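Local coordinates for putative oxidoreductase molybdopterin-binding subunit (Sulfolobus tokodaii, PDB 4ZOH), which probably serves as the molybdenum-carrying subunit of a xanthine oxidase-type oxidoreductase, binding a pterin cytosine dinucleotide cofactor, at residues Y411-A416 with I670-A675; P563-Y568 with K660-T665; Y588-D593 with G609-G614; K299-M304 with I340-R345. All blocks are in the same frame, centred on the assembly; numbering follows the deposited sequence.

How the contacts relate
Contact 4 comes first along the chain. It joins helices 288-304 and 336-353 and is closed before contact 1 opens. Contact 1 spans a long loop, from the end of strand 405-412 to the start of helix 673-688. Contact 2 lies inside that loop and ties the connection before strand 568-577 to the one after strand 651-655. Contact 3 is nested inside contact 2 and lays helix 600-619 against strand 583-593. None of the loops cross. Contact 1 is the hub: Y411 reaches D592 of contact 3, T415 reaches T565 of contact 2, and I412 packs on M304 of contact 4. Contact 4 touches neither contact 2 nor contact 3.

Contact 1 of 4, residues Y411-A416 with I670-A675; sequences YIEITA and IGEAGA. With MCN (pterin cytosine dinucleotide), chain D.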
# COMPACT_ATOMS: atom_id res chain seq x y z
N TYR A 411 20.50 -41.73 -3.93
CA TYR A 411 19.69 -41.20 -2.87
C TYR A 411 18.31 -41.74 -3.07
O TYR A 411 17.90 -42.13 -4.18
CB TYR A 411 19.72 -39.63 -2.86
CG TYR A 411 18.87 -39.02 -3.93
CD1 TYR A 411 17.52 -38.78 -3.70
CD2 TYR A 411 19.40 -38.78 -5.25
CE1 TYR A 411 16.70 -38.28 -4.72
CE2 TYR A 411 18.60 -38.24 -6.27
CZ TYR A 411 17.27 -37.99 -6.00
OH TYR A 411 16.44 -37.51 -6.98
N ILE A 412 17.57 -41.77 -1.97
CA ILE A 412 16.10 -41.89 -2.04
C ILE A 412 15.57 -40.84 -1.03
O ILE A 412 16.37 -40.36 -0.23
CB ILE A 412 15.64 -43.33 -1.76
CG1 ILE A 412 14.16 -43.46 -2.08
CG2 ILE A 412 16.11 -43.84 -0.38
CD1 ILE A 412 13.70 -44.78 -2.66
N GLU A 413 14.29 -40.45 -1.10
CA GLU A 413 13.89 -39.19 -0.55
C GLU A 413 12.42 -39.27 -0.28
O GLU A 413 11.75 -40.13 -0.87
CB GLU A 413 14.35 -38.04 -1.52
CG GLU A 413 13.52 -36.76 -1.70
CD GLU A 413 13.54 -35.82 -0.49
OE1 GLU A 413 13.82 -36.33 0.67
OE2 GLU A 413 13.25 -34.59 -0.69
N ILE A 414 11.91 -38.41 0.64
CA ILE A 414 10.47 -38.42 1.01
C ILE A 414 9.88 -37.06 0.71
O ILE A 414 10.47 -36.08 1.05
CB ILE A 414 10.24 -38.88 2.49
CG1 ILE A 414 11.32 -38.30 3.42
CG2 ILE A 414 10.27 -40.42 2.55
CD1 ILE A 414 11.09 -38.48 4.95
N THR A 415 8.71 -37.01 0.08
CA THR A 415 8.21 -35.71 -0.38
C THR A 415 6.71 -35.76 -0.35
O THR A 415 6.15 -36.86 -0.20
CB THR A 415 8.61 -35.44 -1.88
OG1 THR A 415 7.79 -36.25 -2.73
CG2 THR A 415 10.12 -35.64 -2.14
N ALA A 416 6.07 -34.59 -0.54
CA ALA A 416 4.62 -34.47 -0.77
C ALA A 416 3.80 -34.87 0.49
O ALA A 416 2.83 -35.66 0.46
CB ALA A 416 4.18 -35.26 -2.00
N ILE A 670 10.94 -32.64 -6.27
CA ILE A 670 12.35 -32.49 -6.55
C ILE A 670 12.96 -31.27 -5.84
O ILE A 670 14.21 -31.04 -5.90
CB ILE A 670 12.54 -32.32 -8.11
CG1 ILE A 670 14.02 -32.59 -8.50
CG2 ILE A 670 12.14 -30.87 -8.54
CD1 ILE A 670 14.30 -32.85 -9.98
N GLY A 671 12.13 -30.45 -5.18
CA GLY A 671 12.69 -29.17 -4.58
C GLY A 671 13.92 -29.40 -3.75
O GLY A 671 14.84 -28.54 -3.72
N GLU A 672 13.97 -30.56 -3.09
CA GLU A 672 15.07 -30.85 -2.15
C GLU A 672 16.17 -31.84 -2.56
O GLU A 672 17.24 -31.77 -2.01
CB GLU A 672 14.51 -31.17 -0.71
CG GLU A 672 13.78 -29.96 -0.13
CD GLU A 672 12.90 -30.28 1.09
OE1 GLU A 672 11.85 -30.93 0.94
OE2 GLU A 672 13.30 -29.91 2.23
N ALA A 673 15.85 -32.73 -3.51
CA ALA A 673 16.68 -33.85 -4.07
C ALA A 673 18.12 -33.45 -4.44
O ALA A 673 19.10 -34.08 -3.98
CB ALA A 673 15.92 -34.44 -5.28
N GLY A 674 18.27 -32.34 -5.15
CA GLY A 674 19.63 -31.83 -5.48
C GLY A 674 20.51 -31.60 -4.30
O GLY A 674 21.75 -31.90 -4.35
N ALA A 675 19.92 -31.03 -3.22
CA ALA A 675 20.76 -30.70 -2.06
C ALA A 675 21.06 -32.02 -1.34
O ALA A 675 22.14 -32.14 -0.76
CB ALA A 675 20.08 -29.67 -1.11
N1 MCN D . 8.55 -30.01 -10.68
C2 MCN D . 8.05 -30.64 -11.81
N3 MCN D . 7.82 -31.99 -11.84
C4 MCN D . 8.10 -32.73 -10.70
C5 MCN D . 8.61 -32.11 -9.55
C6 MCN D . 8.82 -30.73 -9.53
O2 MCN D . 7.78 -30.02 -12.85
N4 MCN D . 7.87 -34.02 -10.74
C1' MCN D . 8.75 -28.56 -10.74
C2D MCN D . 7.49 -27.86 -10.22
O2' MCN D . 6.60 -27.52 -11.24
C3' MCN D . 8.04 -26.57 -9.68
C4D MCN D . 9.21 -27.10 -8.95
O4D MCN D . 9.76 -28.15 -9.85
O3' MCN D . 8.46 -25.68 -10.66
C5' MCN D . 8.39 -27.57 -7.76
O5' MCN D . 9.07 -28.38 -6.99
PA MCN D . 8.39 -29.27 -5.82
O1A MCN D . 6.95 -29.44 -5.79
O2A MCN D . 9.32 -30.45 -5.91
O3A MCN D . 9.00 -28.34 -4.55
PB MCN D . 8.22 -27.03 -4.01
O1B MCN D . 7.23 -27.50 -2.95
O2B MCN D . 7.65 -26.15 -5.04
O3B MCN D . 9.41 -26.29 -3.40
C10 MCN D . 9.85 -26.47 -2.02
C9' MCN D . 11.34 -26.70 -1.97
C8' MCN D . 11.87 -26.62 -0.64
S8' MCN D . 11.20 -27.62 0.64
C7' MCN D . 12.98 -25.89 -0.34
S7' MCN D . 13.75 -25.88 1.27
C6' MCN D . 13.71 -25.15 -1.35
C7 MCN D . 13.35 -25.67 -2.78
O9' MCN D . 11.94 -25.74 -2.84
N5' MCN D . 13.57 -23.70 -1.22
C4A MCN D . 13.64 -22.81 -2.32
N8' MCN D . 13.83 -24.71 -3.82
C4B MCN D . 13.81 -23.36 -3.62
N1' MCN D . 13.93 -22.59 -4.71
C2' MCN D . 13.86 -21.26 -4.57
N2' MCN D . 13.97 -20.53 -5.66
N3' MCN D . 13.70 -20.62 -3.30
C4' MCN D . 13.60 -21.41 -2.12
O4' MCN D . 13.48 -20.85 -0.99
O HOH W 1 13.07 -33.67 -3.31
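The Y411 ring meets the methyl of A673 at a slant, with CB of A673 3.5 Å from OH of Y411. CB of E413 lies at the edge of this ring, in its plane, and the ring of H571 meets it almost perpendicularly. The contact belongs to the molybdenum site of a xanthine oxidase-type fold, where the loop before helix 673-688 grips the cofactor. OE2 of E413 lies 3.6 Å from CB of E672, and the two carboxylate planes are 73° apart. Backbone N of I670 donates to phosphate oxygen O2A of the pterin cytosine dinucleotide at 2.7 Å. N of G671 donates to the same O2A at 2.9 Å. E672 then runs extended beyond CG, which brings its CD to 3.2 Å from the dithiolene sulfur S8'. The nearest atom of this side chain is about 3 Å from the molybdenum atom. R336, S484 and the backbone N of G333 hold its carboxylate, and R336 also bridges to OE1 of E413. Were E672 an alanine, G333 N, S484 and R336 would probably each lose a partner, and a gap would open beside the molybdenum. OE1 of E413 also accepts from N of I414, which comes from above the carboxylate plane. A water links the two segments: it donates to OE2 of E413 at 2.8 Å and accepts from N of E672 at 3.2 Å.

Contact 2 of 4, residues P563-Y568 with K660-T665; sequences PPTTPY and KSPHPT
An ST turn headed by S661 forms the face that loop 660-665 offers to T565 of loop 563-568. The hydroxyl of T565 does most of the touching. Its OG1 lies 3.1 Å from CB of S661, a tight fit for an oxygen against a carbon, and 3.4 Å from CA of S661. The same OG1 comes within 4.0 Å of CD of P662. CG2 of T565 also touches CB of S661, at 3.9 Å. With chi1 at -165°, OG1 of T565 stands opposite its own backbone N, which turns it toward S661. The polar end of T565 is held from outside: OG1 is hydrogen-bonded to OD2 of D381, whose OD1 takes OG1 of T566. The loops therefore meet here mainly through carbon atoms and one threonine oxygen. A water lies at one side of the contact and donates to the carbonyl O of P563 at 3.0 Å. It also sits beside NE2 of H663, but that distance is too short to be trusted. H663 ND1 is bonded to OH of Y558, and its ring packs on T488 and S492 of helix 486-512. The hydroxyl of S661 serves two partners. It donates to O of S667 and accepts from N of H663 at 3.2 Å. The latter bond closes the ST turn, in which a serine or threonine oxygen takes the part of the first carbonyl of a beta turn.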
# COMPACT_ATOMS: atom_id res chain seq x y z
N PRO A 563 1.06 -42.20 2.02
CA PRO A 563 2.22 -41.69 2.69
C PRO A 563 3.16 -40.88 1.71
O PRO A 563 2.90 -40.77 0.48
CB PRO A 563 2.86 -42.96 3.23
CG PRO A 563 2.52 -44.01 2.23
CD PRO A 563 1.14 -43.66 1.79
N PRO A 564 4.22 -40.24 2.26
CA PRO A 564 5.07 -39.45 1.36
C PRO A 564 5.54 -40.30 0.12
O PRO A 564 5.90 -41.46 0.29
CB PRO A 564 6.27 -39.08 2.25
CG PRO A 564 5.82 -39.27 3.68
CD PRO A 564 4.49 -39.99 3.70
N THR A 565 5.46 -39.75 -1.09
CA THR A 565 5.98 -40.37 -2.30
C THR A 565 7.48 -40.17 -2.40
O THR A 565 8.01 -39.11 -1.99
CB THR A 565 5.25 -39.85 -3.53
OG1 THR A 565 5.50 -40.70 -4.65
CG2 THR A 565 5.64 -38.36 -3.86
N THR A 566 8.19 -41.19 -2.91
CA THR A 566 9.66 -41.24 -2.77
C THR A 566 10.42 -41.19 -4.13
O THR A 566 10.39 -42.19 -4.86
CB THR A 566 10.08 -42.52 -1.99
OG1 THR A 566 9.61 -43.69 -2.72
CG2 THR A 566 9.49 -42.51 -0.51
N PRO A 567 11.04 -40.03 -4.51
CA PRO A 567 11.91 -40.05 -5.71
C PRO A 567 13.25 -40.62 -5.30
O PRO A 567 13.52 -40.73 -4.10
CB PRO A 567 12.09 -38.57 -6.05
CG PRO A 567 12.05 -37.89 -4.70
CD PRO A 567 10.92 -38.64 -3.98
N TYR A 568 14.10 -40.91 -6.28
CA TYR A 568 15.41 -41.50 -6.05
C TYR A 568 16.28 -41.14 -7.26
O TYR A 568 15.76 -40.79 -8.33
CB TYR A 568 15.29 -43.05 -5.91
CG TYR A 568 14.61 -43.71 -7.11
CD1 TYR A 568 15.37 -44.29 -8.15
CD2 TYR A 568 13.21 -43.71 -7.24
CE1 TYR A 568 14.73 -44.88 -9.25
CE2 TYR A 568 12.57 -44.27 -8.34
CZ TYR A 568 13.35 -44.84 -9.35
OH TYR A 568 12.72 -45.37 -10.45
N LYS A 660 5.79 -43.39 -10.89
CA LYS A 660 4.88 -42.27 -10.57
C LYS A 660 4.36 -42.35 -9.13
O LYS A 660 4.39 -43.42 -8.48
CB LYS A 660 3.70 -42.20 -11.53
CG LYS A 660 4.08 -41.99 -13.01
CD LYS A 660 2.91 -42.30 -13.93
CE LYS A 660 1.62 -41.59 -13.56
NZ LYS A 660 0.39 -42.16 -14.20
N SER A 661 3.91 -41.20 -8.62
CA SER A 661 3.36 -41.14 -7.28
C SER A 661 1.92 -41.63 -7.38
O SER A 661 1.38 -41.73 -8.48
CB SER A 661 3.41 -39.68 -6.77
OG SER A 661 2.38 -38.97 -7.39
N PRO A 662 1.26 -41.95 -6.25
CA PRO A 662 -0.19 -42.28 -6.42
C PRO A 662 -1.11 -41.05 -6.64
O PRO A 662 -2.31 -41.21 -6.85
CB PRO A 662 -0.57 -43.00 -5.11
CG PRO A 662 0.55 -42.69 -4.13
CD PRO A 662 1.78 -42.27 -4.90
N HIS A 663 -0.56 -39.84 -6.61
CA HIS A 663 -1.40 -38.63 -6.69
C HIS A 663 -1.87 -38.35 -8.12
O HIS A 663 -1.22 -38.78 -9.09
CB HIS A 663 -0.59 -37.43 -6.13
CG HIS A 663 -0.08 -37.67 -4.73
ND1 HIS A 663 -0.92 -37.74 -3.63
CD2 HIS A 663 1.16 -37.90 -4.26
CE1 HIS A 663 -0.20 -37.94 -2.53
NE2 HIS A 663 1.07 -38.08 -2.90
N PRO A 664 -2.98 -37.61 -8.26
CA PRO A 664 -3.52 -37.34 -9.60
C PRO A 664 -2.52 -36.67 -10.56
O PRO A 664 -2.71 -36.73 -11.75
CB PRO A 664 -4.72 -36.38 -9.34
CG PRO A 664 -5.12 -36.66 -7.93
CD PRO A 664 -3.88 -37.17 -7.19
N THR A 665 -1.46 -36.05 -10.06
CA THR A 665 -0.48 -35.47 -10.97
C THR A 665 0.53 -36.54 -11.42
O THR A 665 1.20 -36.33 -12.42
CB THR A 665 0.31 -34.30 -10.32
OG1 THR A 665 1.00 -34.81 -9.17
CG2 THR A 665 -0.66 -33.20 -9.91
O HOH W 2 2.63 -38.28 -1.08

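Contact 3 of 4, residues Y588-D593 with G609-G614; sequences YVAVDD and GGIVQG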
# COMPACT_ATOMS: atom_id res chain seq x y z
N TYR A 588 29.23 -32.58 -13.41
CA TYR A 588 28.31 -33.14 -12.48
C TYR A 588 27.21 -33.68 -13.33
O TYR A 588 26.68 -32.97 -14.17
CB TYR A 588 27.81 -32.01 -11.52
CG TYR A 588 27.03 -32.55 -10.30
CD1 TYR A 588 27.61 -32.62 -8.99
CD2 TYR A 588 25.72 -32.98 -10.48
CE1 TYR A 588 26.85 -33.13 -7.90
CE2 TYR A 588 24.99 -33.49 -9.42
CZ TYR A 588 25.54 -33.54 -8.15
OH TYR A 588 24.68 -34.09 -7.22
N VAL A 589 26.82 -34.93 -13.07
CA VAL A 589 25.66 -35.51 -13.71
C VAL A 589 24.61 -35.92 -12.67
O VAL A 589 24.95 -36.57 -11.71
CB VAL A 589 26.09 -36.76 -14.56
CG1 VAL A 589 24.89 -37.49 -15.16
CG2 VAL A 589 27.11 -36.34 -15.66
N ALA A 590 23.33 -35.61 -12.91
CA ALA A 590 22.24 -36.02 -12.01
C ALA A 590 21.34 -36.87 -12.85
O ALA A 590 20.88 -36.45 -13.95
CB ALA A 590 21.45 -34.80 -11.50
N VAL A 591 21.02 -38.05 -12.32
CA VAL A 591 19.94 -38.81 -12.96
C VAL A 591 18.85 -38.99 -11.93
O VAL A 591 19.08 -39.70 -10.97
CB VAL A 591 20.46 -40.18 -13.52
CG1 VAL A 591 19.27 -40.94 -14.13
CG2 VAL A 591 21.51 -39.93 -14.59
N ASP A 592 17.66 -38.44 -12.15
CA ASP A 592 16.60 -38.48 -11.12
C ASP A 592 15.34 -39.17 -11.58
O ASP A 592 14.93 -39.11 -12.76
CB ASP A 592 16.21 -37.04 -10.70
CG ASP A 592 17.35 -36.28 -9.98
OD1 ASP A 592 18.19 -36.87 -9.28
OD2 ASP A 592 17.43 -35.03 -10.16
N ASP A 593 14.63 -39.80 -10.66
CA ASP A 593 13.30 -40.23 -11.04
C ASP A 593 12.33 -39.57 -10.07
O ASP A 593 12.25 -39.95 -8.89
CB ASP A 593 13.15 -41.76 -11.04
CG ASP A 593 11.73 -42.24 -11.41
OD1 ASP A 593 10.80 -41.39 -11.53
OD2 ASP A 593 11.50 -43.47 -11.55
N GLY A 609 19.71 -25.67 -8.62
CA GLY A 609 19.82 -24.87 -7.37
C GLY A 609 20.20 -25.71 -6.13
O GLY A 609 21.09 -25.33 -5.37
N GLY A 610 19.53 -26.86 -5.96
CA GLY A 610 19.86 -27.77 -4.84
C GLY A 610 21.24 -28.35 -4.89
O GLY A 610 21.98 -28.34 -3.89
N ILE A 611 21.62 -28.82 -6.09
CA ILE A 611 22.97 -29.31 -6.32
C ILE A 611 24.04 -28.35 -5.88
O ILE A 611 25.04 -28.77 -5.24
CB ILE A 611 23.19 -29.76 -7.82
CG1 ILE A 611 22.47 -31.10 -8.10
CG2 ILE A 611 24.66 -30.02 -8.12
CD1 ILE A 611 22.15 -31.33 -9.61
N VAL A 612 23.88 -27.07 -6.21
CA VAL A 612 24.92 -26.11 -5.85
C VAL A 612 24.94 -25.84 -4.35
O VAL A 612 26.00 -25.63 -3.77
CB VAL A 612 24.77 -24.77 -6.67
CG1 VAL A 612 25.62 -23.65 -6.10
CG2 VAL A 612 25.16 -24.99 -8.17
N GLN A 613 23.76 -25.80 -3.71
CA GLN A 613 23.74 -25.76 -2.20
C GLN A 613 24.46 -26.99 -1.57
O GLN A 613 25.34 -26.85 -0.74
CB GLN A 613 22.30 -25.56 -1.68
CG GLN A 613 21.96 -24.08 -1.75
CD GLN A 613 20.49 -23.87 -1.52
OE1 GLN A 613 19.67 -24.71 -1.91
NE2 GLN A 613 20.13 -22.78 -0.83
N GLY A 614 24.12 -28.19 -2.06
CA GLY A 614 24.75 -29.44 -1.55
C GLY A 614 26.26 -29.42 -1.76
O GLY A 614 27.01 -29.79 -0.85
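I611 of helix 600-619 points its whole side chain at Y588 and A590 of strand 583-593. From CB the chain forks. CG2, anti to the backbone N, is pressed onto the face of the Y588 ring, 3.6 Å from its centroid and 10° off the ring normal. This is a CH-pi contact. CG1 takes the other branch and passes CE2 of Y588 at 3.7 Å. The tip, CD1, settles between two partners: it is 3.6 Å from CE2 of Y588 and 4.0 Å from CB of A590. The side chains approach from opposite directions, and the tyrosine offers its flat side. The Y588 hydroxyl is hydrogen-bonded to ND1 of H571, which ties down the far end of the ring. Without the ring, as with an alanine at Y588, CG2 of I611 would probably lose its resting face and H571 ND1 its hydroxyl partner. H571 also bonds through NE2 to OD1 of D592, two residues beyond A590 on strand 583-593. Strand 583-593 lies between strands 568-577 and 651-655, and with helix 600-619 and the parallel strand 651-655 it forms a beta-alpha-beta crossover. Helix 673-688 adjoins strand and helix, with A678 touching Y588 and I611.

Contact 4 of 4, residues K299-M304 with I340-R345; sequences KSTVRM and IYFIER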
# COMPACT_ATOMS: atom_id res chain seq x y z
N LYS A 299 14.19 -37.20 13.01
CA LYS A 299 13.56 -38.41 12.65
C LYS A 299 13.74 -38.75 11.18
O LYS A 299 13.97 -39.93 10.87
CB LYS A 299 12.09 -38.34 13.01
CG LYS A 299 11.96 -38.18 14.54
CD LYS A 299 10.50 -38.13 14.91
CE LYS A 299 10.30 -37.57 16.30
NZ LYS A 299 8.83 -37.80 16.49
N SER A 300 13.70 -37.72 10.32
CA SER A 300 13.92 -37.92 8.88
C SER A 300 15.33 -38.44 8.65
O SER A 300 15.50 -39.41 7.89
CB SER A 300 13.71 -36.59 8.15
OG SER A 300 12.35 -36.30 8.20
N THR A 301 16.31 -37.85 9.35
CA THR A 301 17.67 -38.30 9.23
C THR A 301 17.82 -39.81 9.58
O THR A 301 18.38 -40.59 8.77
CB THR A 301 18.56 -37.53 10.17
OG1 THR A 301 18.43 -36.14 9.90
CG2 THR A 301 20.03 -37.98 10.06
N VAL A 302 17.30 -40.23 10.75
CA VAL A 302 17.40 -41.64 11.16
C VAL A 302 16.66 -42.50 10.16
O VAL A 302 17.19 -43.49 9.68
CB VAL A 302 16.89 -41.98 12.60
CG1 VAL A 302 17.38 -43.40 13.01
CG2 VAL A 302 17.43 -41.01 13.62
N ARG A 303 15.44 -42.14 9.83
CA ARG A 303 14.67 -43.06 9.06
C ARG A 303 15.21 -43.28 7.62
O ARG A 303 14.79 -44.20 6.94
CB ARG A 303 13.18 -42.72 9.10
CG ARG A 303 12.72 -41.58 8.21
CD ARG A 303 11.50 -40.93 8.91
NE ARG A 303 10.36 -41.82 8.70
CZ ARG A 303 9.41 -41.67 7.79
NH1 ARG A 303 9.37 -40.59 6.99
NH2 ARG A 303 8.46 -42.60 7.71
N MET A 304 16.13 -42.42 7.17
CA MET A 304 16.60 -42.52 5.77
C MET A 304 17.98 -43.15 5.68
O MET A 304 18.43 -43.42 4.57
CB MET A 304 16.61 -41.15 5.02
CG MET A 304 15.24 -40.50 4.97
SD MET A 304 13.96 -41.41 4.11
CE MET A 304 14.73 -41.37 2.50
N ILE A 340 20.91 -39.56 4.09
CA ILE A 340 21.55 -39.98 2.82
C ILE A 340 23.09 -39.73 2.83
O ILE A 340 23.85 -40.61 2.46
CB ILE A 340 20.85 -39.37 1.58
CG1 ILE A 340 19.39 -39.78 1.51
CG2 ILE A 340 21.63 -39.63 0.24
CD1 ILE A 340 19.19 -41.30 1.58
N TYR A 341 23.55 -38.58 3.32
CA TYR A 341 24.97 -38.32 3.42
C TYR A 341 25.67 -39.41 4.27
O TYR A 341 26.74 -39.94 3.86
CB TYR A 341 25.21 -36.96 4.04
CG TYR A 341 26.61 -36.68 4.60
CD1 TYR A 341 27.66 -36.29 3.79
CD2 TYR A 341 26.87 -36.75 6.00
CE1 TYR A 341 28.95 -36.01 4.31
CE2 TYR A 341 28.14 -36.47 6.53
CZ TYR A 341 29.19 -36.10 5.69
OH TYR A 341 30.49 -35.76 6.24
N PHE A 342 25.08 -39.72 5.45
CA PHE A 342 25.60 -40.77 6.29
C PHE A 342 25.71 -42.12 5.58
O PHE A 342 26.82 -42.66 5.55
CB PHE A 342 24.87 -40.83 7.65
CG PHE A 342 25.14 -39.60 8.55
CD1 PHE A 342 26.39 -39.10 8.70
CD2 PHE A 342 24.10 -38.98 9.22
CE1 PHE A 342 26.64 -38.00 9.53
CE2 PHE A 342 24.33 -37.90 10.05
CZ PHE A 342 25.59 -37.38 10.19
N ILE A 343 24.62 -42.66 5.00
CA ILE A 343 24.70 -43.94 4.36
C ILE A 343 25.66 -43.92 3.12
O ILE A 343 26.42 -44.87 2.92
CB ILE A 343 23.33 -44.58 4.02
CG1 ILE A 343 23.50 -46.07 3.63
CG2 ILE A 343 22.50 -43.81 2.97
CD1 ILE A 343 24.19 -46.93 4.69
N GLU A 344 25.65 -42.83 2.33
CA GLU A 344 26.49 -42.75 1.11
C GLU A 344 27.96 -42.57 1.43
O GLU A 344 28.83 -43.10 0.72
CB GLU A 344 25.97 -41.71 0.13
CG GLU A 344 24.60 -42.00 -0.38
CD GLU A 344 24.60 -43.30 -1.18
OE1 GLU A 344 25.31 -43.32 -2.22
OE2 GLU A 344 23.92 -44.29 -0.72
N ARG A 345 28.28 -41.91 2.53
CA ARG A 345 29.65 -41.92 2.96
C ARG A 345 30.12 -43.31 3.46
O ARG A 345 31.20 -43.80 3.09
CB ARG A 345 29.85 -40.88 4.03
CG ARG A 345 29.72 -39.42 3.53
CD ARG A 345 30.85 -39.07 2.57
NE ARG A 345 32.13 -39.15 3.24
CZ ARG A 345 33.11 -40.00 2.92
NH1 ARG A 345 32.99 -40.81 1.85
NH2 ARG A 345 34.25 -39.98 3.64
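M304 and I340 form the close end of this helix pair. CD1 of I340 rests 3.7 Å from the carbonyl O of M304 and 4.3 Å from CB of M304. I340 bends at chi2 (-53°), which swings CD1 toward M304. CG2 of I343 lies further off, 4.4 Å from the same carbonyl O. I340 also packs on I676 of helix 673-688. The second touching point is looser. CG2 of T301 stands at the edge of the F342 ring, 4.3 Å from CD2 of F342. The T301 hydroxyl plays no part across the contact; its strongest partner is O of G335. F342 packs as well on L155 and N157 of strand 149-161. The partly exposed residues K299 and R303 lie on the opposite flank of their helix, touching W135 of strand 129-138. The helix segments run in nearly the same direction, at 29°, with their axes 9.2 Å apart at closest approach. Segment 299-304 touches strand 129-138, and segment 340-345 touches strand 149-161, the two outer strands of a five-stranded sheet. This is a helix-on-sheet layer of the molybdopterin cofactor-binding domain.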